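PDB 1YR2: prolyl oligopeptidase from Novosphingobium capsulatum, which probably cleaves oligopeptides after proline, and less readily after alanine, as a serine peptidase of the S9A family. Local coordinates for residues W188-F193 / A203-W208; P267-G272 / S286-D291. All blocks are in the same frame, centred on the assembly; numbering follows the deposited sequence.

Contact 1 of 2, residues W188-F193 / A203-W208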
loop_
_atom_site.group_PDB
_atom_site.type_symbol
_atom_site.label_atom_id
_atom_site.label_comp_id
_atom_site.label_asym_id
_atom_site.label_seq_id
_atom_site.Cartn_x
_atom_site.Cartn_y
_atom_site.Cartn_z
ATOM N N TRP A 188 -7.425 -7.028 23.649
ATOM C CA TRP A 188 -6.641 -7.044 24.887
ATOM C C TRP A 188 -5.233 -7.590 24.558
ATOM O O TRP A 188 -5.076 -8.379 23.626
ATOM C CB TRP A 188 -7.282 -7.950 25.931
ATOM C CG TRP A 188 -8.604 -7.443 26.542
ATOM C CD1 TRP A 188 -9.847 -8.056 26.480
ATOM C CD2 TRP A 188 -8.787 -6.255 27.322
ATOM N NE1 TRP A 188 -10.778 -7.297 27.155
ATOM C CE2 TRP A 188 -10.159 -6.194 27.691
ATOM C CE3 TRP A 188 -7.925 -5.223 27.754
ATOM C CZ2 TRP A 188 -10.686 -5.135 28.452
ATOM C CZ3 TRP A 188 -8.430 -4.198 28.518
ATOM C CH2 TRP A 188 -9.814 -4.160 28.875
ATOM N N ARG A 189 -4.241 -7.202 25.351
ATOM C CA ARG A 189 -2.897 -7.702 25.220
ATOM C C ARG A 189 -2.373 -8.086 26.581
ATOM O O ARG A 189 -2.844 -7.589 27.635
ATOM C CB ARG A 189 -2.006 -6.637 24.635
ATOM C CG ARG A 189 -2.325 -6.266 23.220
ATOM C CD ARG A 189 -2.063 -7.358 22.181
ATOM N NE ARG A 189 -2.363 -6.872 20.845
ATOM C CZ ARG A 189 -3.551 -6.964 20.263
ATOM N NH1 ARG A 189 -4.578 -7.493 20.889
ATOM N NH2 ARG A 189 -3.722 -6.485 19.057
ATOM N N THR A 190 -1.413 -8.992 26.589
ATOM C CA THR A 190 -0.659 -9.294 27.792
ATOM C C THR A 190 0.748 -8.855 27.464
ATOM O O THR A 190 1.266 -9.250 26.417
ATOM C CB THR A 190 -0.627 -10.768 28.093
ATOM O OG1 THR A 190 -1.968 -11.256 28.314
ATOM C CG2 THR A 190 0.218 -11.052 29.421
ATOM N N VAL A 191 1.372 -8.032 28.311
ATOM C CA VAL A 191 2.766 -7.666 28.088
ATOM C C VAL A 191 3.666 -8.556 28.912
ATOM O O VAL A 191 3.437 -8.733 30.065
ATOM C CB VAL A 191 3.022 -6.218 28.417
ATOM C CG1 VAL A 191 4.486 -5.881 28.248
ATOM C CG2 VAL A 191 2.153 -5.310 27.489
ATOM N N LYS A 192 4.666 -9.151 28.286
ATOM C CA LYS A 192 5.579 -10.112 28.925
ATOM C C LYS A 192 7.000 -9.587 28.671
ATOM O O LYS A 192 7.221 -8.661 27.887
ATOM C CB LYS A 192 5.430 -11.479 28.274
ATOM C CG LYS A 192 4.108 -12.138 28.552
ATOM C CD LYS A 192 4.010 -13.518 27.962
ATOM C CE LYS A 192 2.567 -13.972 28.003
ATOM N NZ LYS A 192 2.408 -15.403 27.667
ATOM N N PHE A 193 7.965 -10.208 29.310
ATOM C CA PHE A 193 9.341 -9.758 29.231
ATOM C C PHE A 193 10.254 -10.996 29.104
ATOM O O PHE A 193 10.017 -12.052 29.701
ATOM C CB PHE A 193 9.707 -8.954 30.495
ATOM C CG PHE A 193 8.854 -7.725 30.747
ATOM C CD1 PHE A 193 7.622 -7.817 31.386
ATOM C CD2 PHE A 193 9.308 -6.450 30.356
ATOM C CE1 PHE A 193 6.848 -6.699 31.591
ATOM C CE2 PHE A 193 8.574 -5.326 30.598
ATOM C CZ PHE A 193 7.346 -5.416 31.205
ATOM N N ALA A 203 9.208 -13.040 35.096
ATOM C CA ALA A 203 7.967 -13.437 35.725
ATOM C C ALA A 203 6.881 -12.446 35.346
ATOM O O ALA A 203 5.709 -12.827 35.254
ATOM C CB ALA A 203 8.136 -13.476 37.258
ATOM N N ASP A 204 7.278 -11.182 35.150
ATOM C CA ASP A 204 6.336 -10.032 35.048
ATOM C C ASP A 204 5.409 -10.218 33.884
ATOM O O ASP A 204 5.856 -10.597 32.759
ATOM C CB ASP A 204 7.049 -8.695 34.804
ATOM C CG ASP A 204 8.140 -8.390 35.821
ATOM O OD1 ASP A 204 9.065 -9.250 36.033
ATOM O OD2 ASP A 204 8.157 -7.292 36.427
ATOM N N GLU A 205 4.125 -9.988 34.150
ATOM C CA GLU A 205 3.140 -9.941 33.105
ATOM C C GLU A 205 2.183 -8.833 33.427
ATOM O O GLU A 205 1.763 -8.647 34.603
ATOM C CB GLU A 205 2.377 -11.246 32.935
ATOM C CG GLU A 205 3.194 -12.494 32.633
ATOM C CD GLU A 205 2.305 -13.643 32.190
ATOM O OE1 GLU A 205 1.076 -13.568 32.405
ATOM O OE2 GLU A 205 2.830 -14.610 31.615
ATOM N N LEU A 206 1.804 -8.094 32.393
ATOM C CA LEU A 206 0.892 -6.982 32.550
ATOM C C LEU A 206 -0.383 -7.373 31.825
ATOM O O LEU A 206 -0.346 -7.746 30.626
ATOM C CB LEU A 206 1.468 -5.678 31.966
ATOM C CG LEU A 206 2.825 -5.219 32.538
ATOM C CD1 LEU A 206 3.277 -4.014 31.805
ATOM C CD2 LEU A 206 2.778 -4.886 34.005
ATOM N N LYS A 207 -1.505 -7.290 32.552
ATOM C CA LYS A 207 -2.823 -7.602 32.018
ATOM C C LYS A 207 -3.618 -6.311 31.814
ATOM O O LYS A 207 -3.269 -5.243 32.324
ATOM C CB LYS A 207 -3.583 -8.590 32.955
ATOM C CG LYS A 207 -2.944 -9.976 33.093
ATOM C CD LYS A 207 -2.859 -10.659 31.745
ATOM C CE LYS A 207 -2.546 -12.167 31.820
ATOM N NZ LYS A 207 -2.802 -12.767 30.465
ATOM N N TRP A 208 -4.648 -6.437 30.979
ATOM C CA TRP A 208 -5.614 -5.382 30.627
ATOM C C TRP A 208 -5.013 -4.260 29.828
ATOM O O TRP A 208 -5.487 -3.125 29.837
ATOM C CB TRP A 208 -6.366 -4.868 31.851
ATOM C CG TRP A 208 -6.827 -5.994 32.680
ATOM C CD1 TRP A 208 -6.357 -6.346 33.917
ATOM C CD2 TRP A 208 -7.783 -6.988 32.310
ATOM N NE1 TRP A 208 -7.000 -7.477 34.357
ATOM C CE2 TRP A 208 -7.883 -7.896 33.395
ATOM C CE3 TRP A 208 -8.598 -7.190 31.181
ATOM C CZ2 TRP A 208 -8.741 -9.004 33.374
ATOM C CZ3 TRP A 208 -9.463 -8.293 31.155
ATOM C CH2 TRP A 208 -9.528 -9.185 32.251
HETATM O O HOH W 1 -4.970 -8.946 29.187
HETATM O O HOH W 2 7.147 -12.280 31.052
#

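Contact 2 of 2, residues P267-G272 / S286-D291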
loop_
_atom_site.group_PDB
_atom_site.type_symbol
_atom_site.label_atom_id
_atom_site.label_comp_id
_atom_site.label_asym_id
_atom_site.label_seq_id
_atom_site.Cartn_x
_atom_site.Cartn_y
_atom_site.Cartn_z
ATOM N N PRO A 267 -13.838 10.670 28.850
ATOM C CA PRO A 267 -13.788 9.209 28.872
ATOM C C PRO A 267 -13.453 8.531 27.561
ATOM O O PRO A 267 -12.974 7.405 27.620
ATOM C CB PRO A 267 -15.197 8.812 29.305
ATOM C CG PRO A 267 -16.077 9.957 28.874
ATOM C CD PRO A 267 -15.206 11.185 29.042
ATOM N N LYS A 268 -13.749 9.158 26.427
ATOM C CA LYS A 268 -13.484 8.566 25.114
ATOM C C LYS A 268 -12.070 8.854 24.593
ATOM O O LYS A 268 -11.642 8.322 23.574
ATOM C CB LYS A 268 -14.505 9.051 24.101
ATOM C CG LYS A 268 -15.919 8.810 24.501
ATOM C CD LYS A 268 -16.908 9.101 23.395
ATOM C CE LYS A 268 -18.293 8.699 23.826
ATOM N NZ LYS A 268 -18.989 7.887 22.770
ATOM N N ARG A 269 -11.327 9.680 25.321
ATOM C CA ARG A 269 -9.948 10.020 24.939
ATOM C C ARG A 269 -9.008 8.835 25.194
ATOM O O ARG A 269 -9.025 8.246 26.280
ATOM C CB ARG A 269 -9.514 11.213 25.793
ATOM C CG ARG A 269 -8.422 12.049 25.297
ATOM C CD ARG A 269 -8.682 12.718 23.942
ATOM N NE ARG A 269 -9.826 13.590 23.920
ATOM C CZ ARG A 269 -9.795 14.892 24.118
ATOM N NH1 ARG A 269 -8.670 15.517 24.403
ATOM N NH2 ARG A 269 -10.900 15.591 24.007
ATOM N N GLY A 270 -8.238 8.465 24.171
ATOM C CA GLY A 270 -7.189 7.473 24.244
ATOM C C GLY A 270 -5.823 8.127 24.447
ATOM O O GLY A 270 -5.622 9.280 24.051
ATOM N N HIS A 271 -4.871 7.413 25.039
ATOM C CA HIS A 271 -3.593 8.014 25.423
ATOM C C HIS A 271 -2.519 6.978 25.195
ATOM O O HIS A 271 -2.645 5.802 25.649
ATOM C CB HIS A 271 -3.561 8.350 26.901
ATOM C CG HIS A 271 -4.663 9.260 27.347
ATOM N ND1 HIS A 271 -4.733 10.571 26.954
ATOM C CD2 HIS A 271 -5.735 9.045 28.141
ATOM C CE1 HIS A 271 -5.803 11.127 27.479
ATOM N NE2 HIS A 271 -6.413 10.230 28.226
ATOM N N GLY A 272 -1.506 7.389 24.433
ATOM C CA GLY A 272 -0.333 6.540 24.184
ATOM C C GLY A 272 0.908 7.295 24.675
ATOM O O GLY A 272 0.998 8.543 24.571
ATOM N N SER A 286 -2.695 11.909 22.565
ATOM C CA SER A 286 -4.056 11.564 22.890
ATOM C C SER A 286 -5.009 11.959 21.754
ATOM O O SER A 286 -4.913 13.048 21.168
ATOM C CB SER A 286 -4.489 12.266 24.193
ATOM O OG SER A 286 -3.550 12.075 25.229
ATOM N N SER A 287 -5.944 11.068 21.480
ATOM C CA SER A 287 -6.937 11.292 20.432
ATOM C C SER A 287 -8.263 10.665 20.791
ATOM O O SER A 287 -8.372 9.903 21.752
ATOM C CB SER A 287 -6.418 10.733 19.101
ATOM O OG SER A 287 -6.268 9.309 19.162
ATOM N N GLU A 288 -9.266 10.955 19.967
ATOM C CA GLU A 288 -10.585 10.449 20.163
ATOM C C GLU A 288 -11.204 10.271 18.798
ATOM O O GLU A 288 -11.196 11.218 18.027
ATOM C CB GLU A 288 -11.340 11.526 20.943
ATOM C CG GLU A 288 -12.646 11.095 21.445
ATOM C CD GLU A 288 -13.264 12.112 22.375
ATOM O OE1 GLU A 288 -12.556 12.650 23.290
ATOM O OE2 GLU A 288 -14.473 12.333 22.187
ATOM N N GLY A 289 -11.685 9.080 18.480
ATOM C CA GLY A 289 -12.598 8.899 17.342
ATOM C C GLY A 289 -12.109 9.136 15.901
ATOM O O GLY A 289 -12.705 9.954 15.171
ATOM N N THR A 290 -11.078 8.405 15.464
ATOM C CA THR A 290 -10.544 8.429 14.042
ATOM C C THR A 290 -10.249 9.773 13.298
ATOM O O THR A 290 -9.663 9.728 12.215
ATOM C CB THR A 290 -11.405 7.550 13.045
ATOM O OG1 THR A 290 -12.586 8.270 12.658
ATOM C CG2 THR A 290 -11.913 6.253 13.683
ATOM N N ASP A 291 -10.637 10.945 13.798
ATOM C CA ASP A 291 -10.120 12.185 13.186
ATOM C C ASP A 291 -8.604 12.222 13.465
ATOM O O ASP A 291 -8.180 11.939 14.591
ATOM C CB ASP A 291 -10.784 13.439 13.752
ATOM C CG ASP A 291 -12.193 13.157 14.256
ATOM O OD1 ASP A 291 -12.335 12.705 15.456
ATOM O OD2 ASP A 291 -13.195 13.326 13.494
#

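Contact 1 of 2, residues W188-F193 / A203-W208
The indole of W208 drives its benzo edge into the face of W188: CE3 of W208 stands 3.7 Å above the W188 ring plane, over its centre, and the two planes meet at 85°, an edge-to-face (T-shaped) pair. W188 in turn leans over the backbone at the end of 203-208, its CZ3 lying 3.4 Å from the carbonyl O of W208. Both strands run antiparallel here, at 164° between their directions, and their one well-formed hydrogen-bonded pair is V191 with L206, where V191 N reaches L206 O at 2.9 Å and L206 N returns to V191 O. On the face carrying V191 and L206, the two side chains lie side by side, CB against CB, and L206 CD1 fits beside V191 CB and CG1. F193 closes this row from the far end; its CD1 rests against D204 CB at 3.6 Å, with D204 O at the edge of the ring and in its plane. The polar end of D204 turns to H248. T190 presents a small bump, CG2, anti to its own nitrogen (its OG1 sits beside that nitrogen), and K207 bends at chi2 (-60°) to bring CD and CE past both atoms, ending with NZ donating to OG1 at 2.8 Å. Farther along the same side, K192 and E205 lie alongside each other; K192 NZ stays 4.0 Å from E205 OE2, beyond a salt bridge, so any attraction is probably weak. Water bridges extend the pairing at either end, joining R189 O to W208 N and F193 N to D204 O. Tryptophans apart, the V191-L206 backbone bonds are thus flanked by apolar packing on one face, while the charged chains of the other, K207 and E205 being exposed, probably meet solvent.

Contact 2 of 2, residues P267-G272 / S286-D291
R269 reaches across to E288 by a doubly bent route. Its CB passes E288 OE1 only loosely; CG, anti to the backbone nitrogen (chi1 -158°), comes to 4.1 Å from S286 CB; CD lies 3.6 Å from S287 O. Bends at chi2 and chi3 then set NE against E288 OE1 at 3.0 Å, with an almost straight N-H...O angle of 171°. R269 NE meets OE1 on the anti side of the E288 carboxylate, 19° out of that plane, while OE1 itself lies in the guanidinium plane. NE to OE1 makes the salt bridge, and NH2 adds a weak bond to the same oxygen. With the side chain cut back to an alanine, the E288 carboxylate is likely to lose this cationic mate, and the packing of CG against S286 CB to go with it. The extended E288 chain also lays CG 3.6 Å from K268 O. Next along the strands, G270 N to S287 O (2.8 Å) and the reverse S287 N to G270 O make a hydrogen-bonded antiparallel pair. Beside it, H271 and S286 form a non-hydrogen-bonded pair whose side chains meet directly: S286 OG lies at the imidazole edge, in plane, 2.6 Å from ND1, a hydrogen bond in which either atom may donate. H271 NE2 is bonded to T263, and F261 meets the ring edge-to-face. The contact therefore forms the open end of the hairpin of strands 270-275 and 281-287, with strand 295-302 beside S286 through T295.

In the fold
Contact 1 comes first along the chain and closes before contact 2 opens; their centres are 22 Å apart, and their nearest atoms, about 10 Å apart, do not touch. Both belong to the N-terminal beta-propeller domain, but to different four-stranded antiparallel sheets. Contact 1 joins the third and outermost fourth strands, 188-195 and 204-210, of one sheet, whereas contact 2 joins the outermost first strand, 270-275, to the second, 281-287, of another. Between them in sequence comes the sheet from 215-216 to 258-261, which supplies neighbours to both: L222 and Y224 pack on contact 1, and S225 and F261 meet H271 of contact 2. The two contacts thus lie in alternate blades of the propeller, with one blade between them that touches both.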